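Local structure of BH1974 protein (Bacillus halodurans, 3ON5) at residues E24-L29 with H194-K199; K131-Y136 with V166-W171; T228-N233 with F273-E278; I203-G208 with A252-K257. The protein probably helps mature xanthine dehydrogenase by handling or inserting its molybdenum cofactor. One frame throughout, in Å; residues are numbered along the deposited sequence.

How the interactions relate
Interactions 1 and 2 share one half of the chain and interactions 3 and 4 the other. In the first half, helices 22-30 and 124-139 lie on the same four-stranded antiparallel sheet and touch each other: Leu-26 CD1 is 3.7 Å from Val-133 CG1. Both contacts are partly buried, mixing apolar packing with a charged group: a salt bridge in interaction 1 and a cation-pi contact in interaction 2. In the Rossmann half, interaction 4 is wholly buried and hydrocarbon, whereas interaction 3, centred about 7 Å from the centre of interaction 4, is a surface contact of lysine on tryptophan. Interactions 1 and 4 adjoin in sequence, where strand 191-196 leads to strand 200-205.

Interaction 1: residues E24-L29 with H194-K199; sequences ELLETL and HIYSPK
Leu-26 sets its CD1 methyl obliquely against the Tyr-196 ring, 3.9 Å from Tyr-196 CD1, and the two side chains cross at about a right angle. A face of the same ring is covered from within its own strand by CD2 of His-194, over the ring centre. Further along, the contact turns ionic. Lys-199 reaches out straight beyond CG, while Glu-24 folds back at its second torsion (chi2 -63°) and crosses it, bringing Glu-24 OE2 to 3.0 Å from Lys-199 NZ. This salt bridge is hydrogen-bonded, with the ammonium well above the carboxylate plane, 62° out of it. An alanine in place of Glu-24 would probably leave the Lys-199 ammonium without this carboxylate and its long chain freer to swing. The carbonyl O of Glu-24 is gripped twice inside the helix, by the backbone N and the hydroxyl of Thr-28; Thr-28 OG1 lies 2.9 Å from Glu-24 O. Helix 22-30 is thus tied to the last strand of the antiparallel sheet, 191-196, and to the turn leaving it. Leu-26 also rests on Leu-130 of helix 124-139, while Leu-25 and Tyr-196 both reach Met-55 of strand 55-59.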
# COMPACT_ATOMS: atom_id res chain seq x y z
N GLU A 24 -8.53 -19.11 14.92
CA GLU A 24 -8.16 -18.31 13.76
C GLU A 24 -6.62 -18.38 13.56
O GLU A 24 -6.17 -18.41 12.42
CB GLU A 24 -8.65 -16.83 13.91
CG GLU A 24 -10.13 -16.63 14.25
CD GLU A 24 -11.19 -17.08 13.27
OE1 GLU A 24 -11.23 -18.29 12.93
OE2 GLU A 24 -12.07 -16.25 12.93
N LEU A 25 -5.85 -18.46 14.66
CA LEU A 25 -4.40 -18.58 14.60
C LEU A 25 -4.01 -19.95 14.06
O LEU A 25 -3.17 -20.03 13.17
CB LEU A 25 -3.77 -18.35 15.97
CG LEU A 25 -2.33 -17.82 15.97
CD1 LEU A 25 -2.28 -16.29 15.69
CD2 LEU A 25 -1.68 -18.06 17.30
N LEU A 26 -4.65 -21.01 14.57
CA LEU A 26 -4.46 -22.38 14.13
C LEU A 26 -4.97 -22.56 12.70
O LEU A 26 -4.48 -23.44 11.98
CB LEU A 26 -5.15 -23.38 15.06
CG LEU A 26 -4.68 -23.50 16.51
CD1 LEU A 26 -5.48 -24.55 17.21
CD2 LEU A 26 -3.21 -23.90 16.60
N GLU A 27 -5.97 -21.75 12.29
CA GLU A 27 -6.53 -21.78 10.94
C GLU A 27 -5.46 -21.33 9.95
O GLU A 27 -5.30 -21.98 8.92
CB GLU A 27 -7.79 -20.89 10.84
CG GLU A 27 -8.61 -21.08 9.57
CD GLU A 27 -9.95 -20.35 9.52
OE1 GLU A 27 -10.68 -20.38 10.54
OE2 GLU A 27 -10.30 -19.84 8.43
N THR A 28 -4.70 -20.26 10.31
CA THR A 28 -3.63 -19.63 9.53
C THR A 28 -2.52 -20.68 9.18
O THR A 28 -1.97 -20.61 8.08
CB THR A 28 -3.08 -18.44 10.34
OG1 THR A 28 -4.16 -17.54 10.58
CG2 THR A 28 -1.96 -17.69 9.63
N LEU A 29 -2.24 -21.66 10.07
CA LEU A 29 -1.25 -22.71 9.81
C LEU A 29 -1.70 -23.71 8.73
O LEU A 29 -0.86 -24.25 8.01
CB LEU A 29 -0.97 -23.48 11.10
CG LEU A 29 -0.30 -22.65 12.17
CD1 LEU A 29 -0.65 -23.16 13.52
CD2 LEU A 29 1.18 -22.57 11.96
N HIS A 194 -2.11 -24.54 28.41
CA HIS A 194 -3.02 -23.70 27.67
C HIS A 194 -4.16 -24.53 27.12
O HIS A 194 -3.93 -25.61 26.58
CB HIS A 194 -2.27 -23.00 26.53
CG HIS A 194 -3.14 -22.11 25.71
ND1 HIS A 194 -3.33 -20.77 26.05
CD2 HIS A 194 -3.87 -22.39 24.61
CE1 HIS A 194 -4.16 -20.29 25.14
NE2 HIS A 194 -4.51 -21.23 24.25
N ILE A 195 -5.38 -24.02 27.23
CA ILE A 195 -6.55 -24.73 26.72
C ILE A 195 -6.98 -24.11 25.43
O ILE A 195 -7.26 -22.90 25.36
CB ILE A 195 -7.72 -24.78 27.73
CG1 ILE A 195 -7.26 -25.35 29.09
CG2 ILE A 195 -8.92 -25.57 27.14
CD1 ILE A 195 -8.25 -25.34 30.18
N TYR A 196 -7.03 -24.94 24.40
CA TYR A 196 -7.51 -24.55 23.10
C TYR A 196 -8.98 -24.80 23.08
O TYR A 196 -9.37 -25.96 23.18
CB TYR A 196 -6.78 -25.30 21.99
CG TYR A 196 -5.34 -24.89 21.80
CD1 TYR A 196 -5.00 -23.80 20.98
CD2 TYR A 196 -4.30 -25.63 22.36
CE1 TYR A 196 -3.67 -23.45 20.76
CE2 TYR A 196 -2.97 -25.29 22.15
CZ TYR A 196 -2.65 -24.19 21.35
OH TYR A 196 -1.33 -23.89 21.13
N SER A 197 -9.81 -23.75 23.10
CA SER A 197 -11.26 -24.03 23.08
C SER A 197 -11.93 -23.51 21.82
O SER A 197 -11.40 -22.60 21.18
CB SER A 197 -11.96 -23.43 24.29
OG SER A 197 -11.83 -24.26 25.44
N PRO A 198 -13.11 -24.04 21.41
CA PRO A 198 -13.79 -23.47 20.23
C PRO A 198 -14.40 -22.10 20.56
O PRO A 198 -14.46 -21.69 21.73
CB PRO A 198 -14.86 -24.53 19.88
CG PRO A 198 -14.63 -25.69 20.83
CD PRO A 198 -13.92 -25.13 22.01
N LYS A 199 -14.85 -21.39 19.54
CA LYS A 199 -15.46 -20.07 19.71
C LYS A 199 -16.72 -20.10 20.60
O LYS A 199 -17.52 -21.03 20.55
CB LYS A 199 -15.83 -19.48 18.34
CG LYS A 199 -14.67 -18.93 17.56
CD LYS A 199 -15.16 -18.31 16.29
CE LYS A 199 -14.06 -17.59 15.55
NZ LYS A 199 -14.58 -16.96 14.31

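Interaction 2: residues K131-Y136 with V166-W171; sequences KRVYDY and VYFGEW
Helix 124-139 packs against an edge strand of the antiparallel sheet, 167-168, through Phe-168 and Arg-132; the strand is outermost within the chain. The extended Arg-132 chain, with CG opposite the backbone N (chi1 -165°), runs across one face of the phenyl ring. Its CD stands almost squarely over the ring, 3.9 Å from the Phe-168 centroid and 5° off the normal. Beyond it the guanidinium lies nearly parallel to the ring, the planes 18° apart, but off-centre: Arg-132 CZ is 4.9 Å from the Phe-168 centroid, a cation-pi contact. The far end of the ring meets hydrocarbon. Val-133 CG2 is 3.7 Å from Phe-168 CZ, and Tyr-136 CE2 comes to 3.9 Å from Phe-168 CE1 as those two side chains slide past each other in opposite directions. One helical turn apart, Lys-131 NZ binds both oxygens of Asp-135, using their syn lone pairs. Phe-160 of the adjoining strand 155-161 also meets the Phe-168 ring and touches Val-133, while Val-143 of strand 143-149 touches both Val-133 and Tyr-136; helix 22-30 adjoins through Ile-23, which packs on Tyr-134.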
# COMPACT_ATOMS: atom_id res chain seq x y z
N LYS A 131 -2.82 -28.97 13.24
CA LYS A 131 -3.89 -29.19 12.26
C LYS A 131 -4.95 -30.10 12.90
O LYS A 131 -6.13 -29.87 12.69
CB LYS A 131 -3.33 -29.77 10.95
CG LYS A 131 -4.32 -29.91 9.79
CD LYS A 131 -4.97 -31.31 9.72
CE LYS A 131 -5.88 -31.54 8.53
NZ LYS A 131 -7.09 -30.68 8.54
N ARG A 132 -4.52 -31.09 13.72
CA ARG A 132 -5.39 -32.02 14.44
C ARG A 132 -6.14 -31.28 15.55
O ARG A 132 -7.32 -31.56 15.76
CB ARG A 132 -4.58 -33.20 15.01
CG ARG A 132 -5.46 -34.37 15.44
CD ARG A 132 -4.65 -35.61 15.74
NE ARG A 132 -5.49 -36.75 16.12
CZ ARG A 132 -5.03 -37.96 16.43
NH1 ARG A 132 -3.72 -38.21 16.42
NH2 ARG A 132 -5.87 -38.94 16.76
N VAL A 133 -5.48 -30.30 16.22
CA VAL A 133 -6.09 -29.47 17.27
C VAL A 133 -7.25 -28.67 16.65
O VAL A 133 -8.38 -28.74 17.15
CB VAL A 133 -5.06 -28.55 17.95
CG1 VAL A 133 -5.71 -27.71 19.04
CG2 VAL A 133 -3.91 -29.36 18.53
N TYR A 134 -6.99 -28.00 15.51
CA TYR A 134 -7.95 -27.20 14.75
C TYR A 134 -9.19 -28.05 14.39
O TYR A 134 -10.31 -27.64 14.69
CB TYR A 134 -7.28 -26.65 13.50
CG TYR A 134 -8.20 -25.94 12.54
CD1 TYR A 134 -8.61 -24.63 12.76
CD2 TYR A 134 -8.59 -26.56 11.35
CE1 TYR A 134 -9.43 -23.96 11.85
CE2 TYR A 134 -9.42 -25.90 10.44
CZ TYR A 134 -9.83 -24.61 10.69
OH TYR A 134 -10.64 -23.98 9.77
N ASP A 135 -8.98 -29.26 13.84
CA ASP A 135 -10.07 -30.18 13.49
C ASP A 135 -10.93 -30.52 14.72
O ASP A 135 -12.15 -30.63 14.56
CB ASP A 135 -9.53 -31.47 12.86
CG ASP A 135 -8.83 -31.26 11.53
OD1 ASP A 135 -8.94 -30.14 10.96
OD2 ASP A 135 -8.17 -32.22 11.05
N TYR A 136 -10.34 -30.66 15.92
CA TYR A 136 -11.13 -30.96 17.12
C TYR A 136 -11.93 -29.72 17.55
O TYR A 136 -13.04 -29.89 18.05
CB TYR A 136 -10.28 -31.47 18.29
CG TYR A 136 -9.96 -32.95 18.19
CD1 TYR A 136 -10.92 -33.91 18.48
CD2 TYR A 136 -8.68 -33.38 17.84
CE1 TYR A 136 -10.64 -35.27 18.37
CE2 TYR A 136 -8.39 -34.74 17.73
CZ TYR A 136 -9.37 -35.68 17.99
OH TYR A 136 -9.10 -37.03 17.90
N VAL A 166 -6.73 -40.20 26.40
CA VAL A 166 -6.60 -39.80 24.99
C VAL A 166 -5.79 -38.51 24.84
O VAL A 166 -6.28 -37.43 25.19
CB VAL A 166 -7.98 -39.64 24.33
CG1 VAL A 166 -7.86 -39.40 22.83
CG2 VAL A 166 -8.87 -40.84 24.63
N TYR A 167 -4.57 -38.62 24.27
CA TYR A 167 -3.67 -37.48 24.06
C TYR A 167 -2.80 -37.72 22.83
O TYR A 167 -2.59 -38.86 22.45
CB TYR A 167 -2.80 -37.22 25.30
CG TYR A 167 -1.70 -38.23 25.54
CD1 TYR A 167 -1.95 -39.40 26.26
CD2 TYR A 167 -0.40 -37.99 25.12
CE1 TYR A 167 -0.93 -40.32 26.51
CE2 TYR A 167 0.62 -38.91 25.36
CZ TYR A 167 0.36 -40.07 26.06
OH TYR A 167 1.37 -40.98 26.29
N PHE A 168 -2.29 -36.62 22.22
CA PHE A 168 -1.40 -36.70 21.05
C PHE A 168 -0.30 -35.63 21.14
O PHE A 168 -0.34 -34.78 22.02
CB PHE A 168 -2.18 -36.56 19.74
CG PHE A 168 -2.95 -35.30 19.49
CD1 PHE A 168 -4.27 -35.18 19.89
CD2 PHE A 168 -2.39 -34.26 18.74
CE1 PHE A 168 -5.01 -34.03 19.59
CE2 PHE A 168 -3.13 -33.10 18.47
CZ PHE A 168 -4.44 -33.01 18.88
N GLY A 169 0.71 -35.72 20.27
CA GLY A 169 1.83 -34.79 20.27
C GLY A 169 3.20 -35.44 20.31
O GLY A 169 3.39 -36.50 19.71
N GLU A 170 4.16 -34.82 21.02
CA GLU A 170 5.53 -35.33 21.16
C GLU A 170 5.81 -35.55 22.66
O GLU A 170 6.68 -34.90 23.26
CB GLU A 170 6.57 -34.39 20.50
CG GLU A 170 6.40 -34.25 18.99
CD GLU A 170 6.51 -35.50 18.15
OE1 GLU A 170 7.41 -36.33 18.42
OE2 GLU A 170 5.74 -35.61 17.17
N TRP A 171 5.04 -36.47 23.25
CA TRP A 171 5.12 -36.82 24.67
C TRP A 171 5.59 -38.25 24.80
O TRP A 171 4.88 -39.19 24.44
CB TRP A 171 3.76 -36.60 25.36
CG TRP A 171 3.86 -36.55 26.85
CD1 TRP A 171 3.74 -37.60 27.72
CD2 TRP A 171 4.12 -35.39 27.66
NE1 TRP A 171 3.88 -37.16 29.02
CE2 TRP A 171 4.12 -35.81 29.01
CE3 TRP A 171 4.31 -34.03 27.37
CZ2 TRP A 171 4.35 -34.91 30.07
CZ3 TRP A 171 4.55 -33.15 28.42
CH2 TRP A 171 4.57 -33.59 29.75

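Interaction 3: residues T228-N233 with F273-E278; sequences TDWRPN and FQKDQE
Trp-230 lies sandwiched, with the Lys-275 side chain across one face of its indole and the Asp-229 and Arg-231 pair on the opposite face. On the lysine side the contact is made by methylenes rather than by charge. Lys-275 CG is 3.7 Å from Trp-230 CH2, CD stands over the six-membered ring at 4.0 Å from its centroid and only 4° off the normal, and CE passes over the ring fusion. Bends at the second and fourth torsions of the lysine lay the chain along the indole; its NZ ends 5.2 Å from the centroid of the Trp-230 five-membered ring, so any cation-pi attraction is weak at most. On the other face, Asp-229 OD1 and Arg-231 NE both sit offset toward the rim. Arg-231 holds the carboxylate side-on, NE to Asp-229 OD1 at 2.9 Å and NH2 to Asp-229 OD2 at 2.8 Å, both through syn lone pairs. The anti lone pair of OD1 accepts the backbone N of Arg-231. A serine in place of Trp-230 would probably strip the Lys-275 methylenes of their aromatic support and open a gap beside the Asp-229 and Arg-231 pair. His-272 meets the indole edge-to-face, and Phe-250 brings a nearly parallel ring. The backbone bond to OD1 makes an Asx turn at the end of strand 223-229, the second strand of the Rossmann fold, whose end carries an acidic residue in many dinucleotide-binding relatives; Asp-229 probably occupies the comparable place.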
# COMPACT_ATOMS: atom_id res chain seq x y z
N THR A 228 -31.09 -15.74 13.50
CA THR A 228 -32.33 -16.41 13.13
C THR A 228 -33.49 -15.39 13.19
O THR A 228 -33.54 -14.52 14.07
CB THR A 228 -32.60 -17.66 13.97
OG1 THR A 228 -33.85 -18.25 13.56
CG2 THR A 228 -32.56 -17.41 15.47
N ASP A 229 -34.37 -15.47 12.18
CA ASP A 229 -35.56 -14.66 11.98
C ASP A 229 -36.49 -15.43 11.04
O ASP A 229 -36.05 -16.34 10.33
CB ASP A 229 -35.19 -13.27 11.46
CG ASP A 229 -36.29 -12.22 11.52
OD1 ASP A 229 -37.22 -12.29 10.70
OD2 ASP A 229 -36.17 -11.27 12.32
N TRP A 230 -37.79 -15.11 11.06
CA TRP A 230 -38.82 -15.78 10.27
C TRP A 230 -39.09 -15.05 8.94
O TRP A 230 -39.88 -15.54 8.14
CB TRP A 230 -40.09 -15.86 11.12
CG TRP A 230 -40.68 -14.53 11.49
CD1 TRP A 230 -41.73 -13.91 10.89
CD2 TRP A 230 -40.25 -13.67 12.56
NE1 TRP A 230 -41.99 -12.71 11.51
CE2 TRP A 230 -41.09 -12.54 12.54
CE3 TRP A 230 -39.25 -13.74 13.55
CZ2 TRP A 230 -40.95 -11.48 13.44
CZ3 TRP A 230 -39.10 -12.69 14.43
CH2 TRP A 230 -39.94 -11.58 14.38
N ARG A 231 -38.43 -13.89 8.71
CA ARG A 231 -38.62 -13.01 7.54
C ARG A 231 -37.43 -13.12 6.56
O ARG A 231 -36.37 -12.53 6.78
CB ARG A 231 -38.79 -11.57 8.02
CG ARG A 231 -40.02 -11.42 8.91
CD ARG A 231 -40.04 -10.12 9.63
NE ARG A 231 -38.88 -9.96 10.50
CZ ARG A 231 -38.68 -8.91 11.27
NH1 ARG A 231 -39.57 -7.93 11.31
NH2 ARG A 231 -37.58 -8.83 12.01
N PRO A 232 -37.62 -13.88 5.46
CA PRO A 232 -36.50 -14.20 4.57
C PRO A 232 -35.79 -13.00 3.94
O PRO A 232 -34.58 -13.11 3.70
CB PRO A 232 -37.13 -15.04 3.47
CG PRO A 232 -38.59 -14.94 3.67
CD PRO A 232 -38.79 -14.70 5.11
N ASN A 233 -36.50 -11.87 3.68
CA ASN A 233 -35.82 -10.75 3.02
C ASN A 233 -34.99 -9.96 4.04
O ASN A 233 -34.09 -9.25 3.61
CB ASN A 233 -36.76 -9.82 2.24
CG ASN A 233 -37.69 -8.92 3.00
OD1 ASN A 233 -37.52 -8.63 4.19
ND2 ASN A 233 -38.71 -8.43 2.31
N PHE A 273 -43.25 -8.63 20.47
CA PHE A 273 -43.55 -9.08 21.82
C PHE A 273 -43.86 -10.58 21.89
O PHE A 273 -43.21 -11.29 22.65
CB PHE A 273 -44.73 -8.29 22.40
CG PHE A 273 -44.94 -8.52 23.88
CD1 PHE A 273 -45.76 -9.54 24.34
CD2 PHE A 273 -44.31 -7.70 24.81
CE1 PHE A 273 -45.94 -9.76 25.70
CE2 PHE A 273 -44.51 -7.91 26.18
CZ PHE A 273 -45.32 -8.93 26.62
N GLN A 274 -44.83 -11.06 21.11
CA GLN A 274 -45.24 -12.47 21.12
C GLN A 274 -44.05 -13.38 20.77
O GLN A 274 -43.89 -14.43 21.41
CB GLN A 274 -46.39 -12.67 20.13
CG GLN A 274 -46.96 -14.09 20.05
CD GLN A 274 -48.02 -14.20 18.97
OE1 GLN A 274 -49.13 -13.67 19.10
NE2 GLN A 274 -47.69 -14.91 17.89
N LYS A 275 -43.21 -12.97 19.78
CA LYS A 275 -42.04 -13.72 19.35
C LYS A 275 -41.02 -13.79 20.50
O LYS A 275 -40.61 -14.89 20.88
CB LYS A 275 -41.41 -13.11 18.08
CG LYS A 275 -42.26 -13.14 16.82
CD LYS A 275 -42.40 -14.50 16.17
CE LYS A 275 -43.34 -14.48 15.00
NZ LYS A 275 -44.74 -14.18 15.43
N ASP A 276 -40.66 -12.62 21.10
CA ASP A 276 -39.74 -12.51 22.24
C ASP A 276 -40.24 -13.33 23.43
O ASP A 276 -39.44 -14.00 24.10
CB ASP A 276 -39.56 -11.05 22.65
CG ASP A 276 -38.82 -10.17 21.67
OD1 ASP A 276 -38.18 -10.72 20.75
OD2 ASP A 276 -38.79 -8.95 21.87
N GLN A 277 -41.56 -13.32 23.68
CA GLN A 277 -42.17 -14.08 24.75
C GLN A 277 -42.06 -15.59 24.50
O GLN A 277 -41.78 -16.30 25.47
CB GLN A 277 -43.64 -13.67 24.91
CG GLN A 277 -44.21 -14.16 26.23
CD GLN A 277 -45.63 -13.74 26.40
OE1 GLN A 277 -46.52 -14.16 25.64
NE2 GLN A 277 -45.89 -12.97 27.46
N GLU A 278 -42.22 -16.12 23.24
CA GLU A 278 -42.09 -17.58 23.08
C GLU A 278 -40.63 -17.96 23.26
O GLU A 278 -40.36 -18.96 23.93
CB GLU A 278 -42.68 -18.20 21.77
CG GLU A 278 -42.07 -17.93 20.39
CD GLU A 278 -42.81 -18.63 19.24
OE1 GLU A 278 -43.87 -19.25 19.53
OE2 GLU A 278 -42.37 -18.56 18.07

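Interaction 4: residues I203-G208 with A252-K257; sequences IIFGAG and ADFLRK
Two phenyl rings form the aromatic part of the contact. Phe-205 points its CE1 and CZ corner at Phe-254, with Phe-205 CE1 3.5 Å from Phe-254 CD2; the rings meet obliquely, their centroids 5.2 Å apart and their planes at 83°. With CG anti to the backbone N (chi1 -178°), the Phe-254 ring reaches both Phe-205 and Ile-203. Aliphatic packing fills in around the pair. Ile-203 brings its CG2 methyl to 3.9 Å from Phe-254 CE2, while Leu-255 sets CD2 at 3.7 Å from Phe-205 CZ, so the Phe-205 ring is touched by two successive helix residues. The framework is a Rossmann fold: strand 200-205 is central in a parallel sheet of order 3-2-1-4-5-6, and helix 251-257 belongs to the beta-alpha-beta crossover from strand 245-248 to strand 265-268. Helix segment 252-257 runs nearly antiparallel to strand 203-205, at 159°, with a closest approach of the axes of 11.6 Å. Ile-204 faces away from this helix and packs on Val-211 and Leu-214 of helix 211-221. Past the strand, Gly-206 and Gly-208 are consistent with the glycine-rich turn after the first strand of such folds; Gly-206 has a positive phi, where a beta carbon would crowd the preceding carbonyl. No hydrogen bond crosses between the two segments. On the helix, Arg-256 NH1 reaches Asp-253 OD1 at 2.8 Å, a salt bridge taken on the anti lone pair, and Lys-257 NZ forms another with Asp-249, just before the helix.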
# COMPACT_ATOMS: atom_id res chain seq x y z
N ILE A 203 -26.17 -16.53 19.91
CA ILE A 203 -27.40 -16.86 19.20
C ILE A 203 -28.30 -15.63 19.26
O ILE A 203 -28.78 -15.26 20.33
CB ILE A 203 -28.05 -18.14 19.78
CG1 ILE A 203 -27.00 -19.28 19.90
CG2 ILE A 203 -29.29 -18.57 18.95
CD1 ILE A 203 -27.37 -20.48 20.63
N ILE A 204 -28.49 -14.98 18.09
CA ILE A 204 -29.26 -13.75 17.95
C ILE A 204 -30.63 -14.05 17.32
O ILE A 204 -30.71 -14.58 16.20
CB ILE A 204 -28.48 -12.70 17.13
CG1 ILE A 204 -27.08 -12.46 17.73
CG2 ILE A 204 -29.29 -11.41 17.04
CD1 ILE A 204 -26.08 -11.72 16.83
N PHE A 205 -31.69 -13.70 18.06
CA PHE A 205 -33.07 -13.80 17.63
C PHE A 205 -33.51 -12.44 17.12
O PHE A 205 -33.65 -11.49 17.91
CB PHE A 205 -33.97 -14.30 18.76
CG PHE A 205 -33.80 -15.77 19.08
CD1 PHE A 205 -34.54 -16.73 18.40
CD2 PHE A 205 -32.94 -16.18 20.08
CE1 PHE A 205 -34.40 -18.08 18.69
CE2 PHE A 205 -32.79 -17.54 20.38
CZ PHE A 205 -33.53 -18.47 19.68
N GLY A 206 -33.62 -12.33 15.80
CA GLY A 206 -33.99 -11.10 15.12
C GLY A 206 -33.00 -10.76 14.03
O GLY A 206 -31.79 -10.95 14.21
N ALA A 207 -33.50 -10.28 12.88
CA ALA A 207 -32.66 -9.89 11.76
C ALA A 207 -33.05 -8.48 11.24
O ALA A 207 -32.89 -8.17 10.06
CB ALA A 207 -32.74 -10.91 10.64
N GLY A 208 -33.48 -7.60 12.16
CA GLY A 208 -33.80 -6.21 11.86
C GLY A 208 -32.56 -5.41 11.50
O GLY A 208 -31.44 -5.88 11.71
N ALA A 252 -40.22 -20.77 17.34
CA ALA A 252 -40.69 -22.06 17.84
C ALA A 252 -40.08 -23.23 17.09
O ALA A 252 -39.83 -24.27 17.70
CB ALA A 252 -42.20 -22.12 17.75
N ASP A 253 -39.85 -23.09 15.77
CA ASP A 253 -39.23 -24.14 14.95
C ASP A 253 -37.76 -24.17 15.20
O ASP A 253 -37.20 -25.25 15.31
CB ASP A 253 -39.51 -23.92 13.47
CG ASP A 253 -40.93 -24.18 13.08
OD1 ASP A 253 -41.48 -25.22 13.49
OD2 ASP A 253 -41.47 -23.40 12.28
N PHE A 254 -37.12 -23.00 15.29
CA PHE A 254 -35.70 -22.90 15.57
C PHE A 254 -35.36 -23.59 16.88
O PHE A 254 -34.51 -24.47 16.88
CB PHE A 254 -35.27 -21.44 15.61
CG PHE A 254 -33.80 -21.24 15.86
CD1 PHE A 254 -32.90 -21.20 14.80
CD2 PHE A 254 -33.32 -21.05 17.15
CE1 PHE A 254 -31.54 -20.98 15.02
CE2 PHE A 254 -31.96 -20.85 17.37
CZ PHE A 254 -31.08 -20.79 16.31
N LEU A 255 -36.08 -23.25 17.97
CA LEU A 255 -35.89 -23.79 19.32
C LEU A 255 -36.12 -25.31 19.36
O LEU A 255 -35.45 -26.02 20.11
CB LEU A 255 -36.82 -23.09 20.32
CG LEU A 255 -36.53 -21.60 20.53
CD1 LEU A 255 -37.70 -20.92 21.18
CD2 LEU A 255 -35.21 -21.33 21.25
N ARG A 256 -37.02 -25.81 18.51
CA ARG A 256 -37.24 -27.25 18.41
C ARG A 256 -36.04 -27.94 17.73
O ARG A 256 -35.55 -28.95 18.23
CB ARG A 256 -38.53 -27.56 17.63
CG ARG A 256 -38.87 -29.05 17.63
CD ARG A 256 -40.01 -29.47 16.71
NE ARG A 256 -39.60 -29.49 15.30
CZ ARG A 256 -39.96 -28.58 14.40
NH1 ARG A 256 -40.78 -27.59 14.73
NH2 ARG A 256 -39.55 -28.68 13.14
N LYS A 257 -35.56 -27.38 16.62
CA LYS A 257 -34.55 -27.95 15.77
C LYS A 257 -33.11 -27.65 16.24
O LYS A 257 -32.33 -28.58 16.32
CB LYS A 257 -34.75 -27.45 14.33
CG LYS A 257 -36.02 -28.05 13.68
CD LYS A 257 -36.71 -27.17 12.59
CE LYS A 257 -36.06 -27.03 11.23
NZ LYS A 257 -36.93 -26.27 10.29